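Local coordinates for regulatory Subunit of Protein Kinase A (cAMP-dependent) from Euglena gracilis (Euglena gracilis, PDB 6RSX) that binds cyclic AMP at two cyclic nucleotide-binding domains and, as a protein kinase A regulatory subunit, probably controls the kinase through it, at residues A[239-243]-A[263-267]. Sequence-based numbering, arbitrary orientation.
Sequences SLMFN and RESFT. With CMP (adenosine-3',5'-cyclic-monophosphate), chain C.
L240, on the short helix of the phosphate-binding cassette, packs against R263 and F266 of the helix that follows the beta barrel of this cyclic nucleotide-binding domain. The site is a worked example of how the nucleotide pocket and the helical part of such a domain are joined: the helix that grips the phosphate also packs on the helix beyond the barrel, consistent with a route by which nucleotide binding could be sensed. The two branches of L240 divide the work. L240 CD2 lies over the centre of one face of the R263 guanidinium, 3.5 Å from R263 CZ. CD1 and CB of L240 meet the F266 ring along its CG–CD2–CE2 side, where L240 CB lies 3.6 Å from F266 CD2. F266 extends toward the cassette because its CG stands anti to the backbone N (chi1 179°). M241 meets the same ring differently, bringing CG into its plane at the edge, 3.6 Å from F266 CE2; L277 of helix 274-280 touches both M241 and F266. A bend at chi3 (-53°) turns the R263 guanidinium so that one face lies against L240 CD2. The carbonyl O of R263 takes two donors from opposite faces of its plane, the N and OG1 of T267. On the nucleotide side, S239 holds one phosphate oxygen of cyclic AMP twice: O1P lies 2.9 Å from the backbone N of S239, in a fairly straight bond (163°), and 2.7 Å from its OG.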
loop_
_atom_site.group_PDB
_atom_site.type_symbol
_atom_site.label_atom_id
_atom_site.label_comp_id
_atom_site.label_asym_id
_atom_site.label_seq_id
_atom_site.Cartn_x
_atom_site.Cartn_y
_atom_site.Cartn_z
ATOM N N SER A 239 -1.660 -12.122 -13.999
ATOM C CA SER A 239 -1.928 -11.032 -14.927
ATOM C C SER A 239 -1.133 -9.794 -14.549
ATOM O O SER A 239 -0.660 -9.055 -15.418
ATOM C CB SER A 239 -3.425 -10.718 -14.964
ATOM O OG SER A 239 -3.955 -10.521 -13.652
ATOM N N LEU A 240 -0.975 -9.547 -13.248
ATOM C CA LEU A 240 -0.284 -8.342 -12.836
ATOM C C LEU A 240 1.222 -8.503 -12.925
ATOM O O LEU A 240 1.917 -7.563 -13.317
ATOM C CB LEU A 240 -0.711 -7.962 -11.415
ATOM C CG LEU A 240 -2.190 -7.615 -11.228
ATOM C CD1 LEU A 240 -2.464 -7.235 -9.758
ATOM C CD2 LEU A 240 -2.638 -6.515 -12.169
ATOM N N MET A 241 1.753 -9.678 -12.566
ATOM C CA MET A 241 3.205 -9.841 -12.532
ATOM C C MET A 241 3.803 -9.855 -13.934
ATOM O O MET A 241 4.929 -9.380 -14.141
ATOM C CB MET A 241 3.580 -11.119 -11.782
ATOM C CG MET A 241 3.190 -11.096 -10.321
ATOM S SD MET A 241 3.472 -12.636 -9.449
ATOM C CE MET A 241 5.254 -12.592 -9.228
ATOM N N PHE A 242 3.071 -10.400 -14.907
ATOM C CA PHE A 242 3.588 -10.614 -16.255
ATOM C C PHE A 242 2.843 -9.793 -17.296
ATOM O O PHE A 242 3.053 -9.994 -18.501
ATOM C CB PHE A 242 3.522 -12.097 -16.612
ATOM C CG PHE A 242 4.096 -12.986 -15.561
ATOM C CD1 PHE A 242 5.399 -12.814 -15.131
ATOM C CD2 PHE A 242 3.336 -14.000 -15.003
ATOM C CE1 PHE A 242 5.935 -13.627 -14.156
ATOM C CE2 PHE A 242 3.869 -14.821 -14.025
ATOM C CZ PHE A 242 5.171 -14.634 -13.605
ATOM N N ASN A 243 1.977 -8.882 -16.861
ATOM C CA ASN A 243 1.206 -8.006 -17.742
ATOM C C ASN A 243 0.576 -8.795 -18.895
ATOM O O ASN A 243 0.901 -8.619 -20.068
ATOM C CB ASN A 243 2.074 -6.864 -18.277
ATOM C CG ASN A 243 1.251 -5.666 -18.692
ATOM O OD1 ASN A 243 0.040 -5.770 -18.908
ATOM N ND2 ASN A 243 1.900 -4.516 -18.799
ATOM N N ARG A 263 -3.567 -2.659 -9.228
ATOM C CA ARG A 263 -2.332 -2.924 -9.966
ATOM C C ARG A 263 -1.164 -2.071 -9.463
ATOM O O ARG A 263 -0.043 -2.567 -9.279
ATOM C CB ARG A 263 -2.550 -2.679 -11.454
ATOM C CG ARG A 263 -1.280 -2.803 -12.244
ATOM C CD ARG A 263 -1.491 -2.492 -13.718
ATOM N NE ARG A 263 -2.566 -3.278 -14.319
ATOM C CZ ARG A 263 -2.393 -4.433 -14.966
ATOM N NH1 ARG A 263 -3.443 -5.061 -15.487
ATOM N NH2 ARG A 263 -1.177 -4.966 -15.094
ATOM N N GLU A 264 -1.405 -0.772 -9.278
ATOM C CA GLU A 264 -0.350 0.147 -8.837
ATOM C C GLU A 264 0.207 -0.246 -7.464
ATOM O O GLU A 264 1.425 -0.297 -7.267
ATOM C CB GLU A 264 -0.899 1.577 -8.829
ATOM C CG GLU A 264 0.117 2.667 -8.510
ATOM C CD GLU A 264 -0.512 4.073 -8.405
ATOM O OE1 GLU A 264 -1.738 4.202 -8.225
ATOM O OE2 GLU A 264 0.224 5.071 -8.499
ATOM N N SER A 265 -0.677 -0.553 -6.507
ATOM C CA SER A 265 -0.245 -0.960 -5.168
ATOM C C SER A 265 0.416 -2.327 -5.184
ATOM O O SER A 265 1.425 -2.542 -4.504
ATOM C CB SER A 265 -1.437 -1.000 -4.211
ATOM O OG SER A 265 -1.967 0.284 -3.996
ATOM N N PHE A 266 -0.166 -3.282 -5.917
ATOM C CA PHE A 266 0.481 -4.583 -6.051
ATOM C C PHE A 266 1.926 -4.423 -6.518
ATOM O O PHE A 266 2.864 -4.948 -5.902
ATOM C CB PHE A 266 -0.322 -5.466 -7.013
ATOM C CG PHE A 266 0.282 -6.816 -7.222
ATOM C CD1 PHE A 266 0.133 -7.801 -6.262
ATOM C CD2 PHE A 266 1.012 -7.093 -8.370
ATOM C CE1 PHE A 266 0.686 -9.057 -6.446
ATOM C CE2 PHE A 266 1.577 -8.335 -8.564
ATOM C CZ PHE A 266 1.421 -9.324 -7.601
ATOM N N THR A 267 2.130 -3.646 -7.570
ATOM C CA THR A 267 3.474 -3.511 -8.110
ATOM C C THR A 267 4.400 -2.830 -7.106
ATOM O O THR A 267 5.541 -3.266 -6.904
ATOM C CB THR A 267 3.404 -2.754 -9.447
ATOM O OG1 THR A 267 2.608 -3.516 -10.368
ATOM C CG2 THR A 267 4.775 -2.569 -10.051
HETATM P P CMP C . -4.534 -14.664 -13.019
HETATM O O1P CMP C . -4.151 -13.079 -12.877
HETATM O O2P CMP C . -4.139 -15.321 -14.283
HETATM O "O5'" CMP C . -6.124 -14.770 -12.959
HETATM C "C5'" CMP C . -6.727 -16.023 -12.615
HETATM C "C4'" CMP C . -5.981 -16.589 -11.437
HETATM O "O4'" CMP C . -6.394 -17.896 -11.006
HETATM C "C3'" CMP C . -4.494 -16.765 -11.588
HETATM O "O3'" CMP C . -3.800 -15.534 -11.778
HETATM C "C2'" CMP C . -4.146 -17.507 -10.306
HETATM O "O2'" CMP C . -4.045 -16.551 -9.233
HETATM C "C1'" CMP C . -5.432 -18.335 -10.071
HETATM N N9 CMP C . -5.235 -19.785 -10.164
HETATM C C8 CMP C . -5.544 -20.657 -9.197
HETATM N N7 CMP C . -5.234 -21.872 -9.637
HETATM C C5 CMP C . -4.763 -21.735 -10.889
HETATM C C6 CMP C . -4.316 -22.681 -11.776
HETATM N N6 CMP C . -4.205 -24.106 -11.654
HETATM N N1 CMP C . -3.868 -22.320 -12.964
HETATM C C2 CMP C . -3.870 -21.003 -13.301
HETATM N N3 CMP C . -4.307 -20.047 -12.413
HETATM C C4 CMP C . -4.759 -20.448 -11.224
#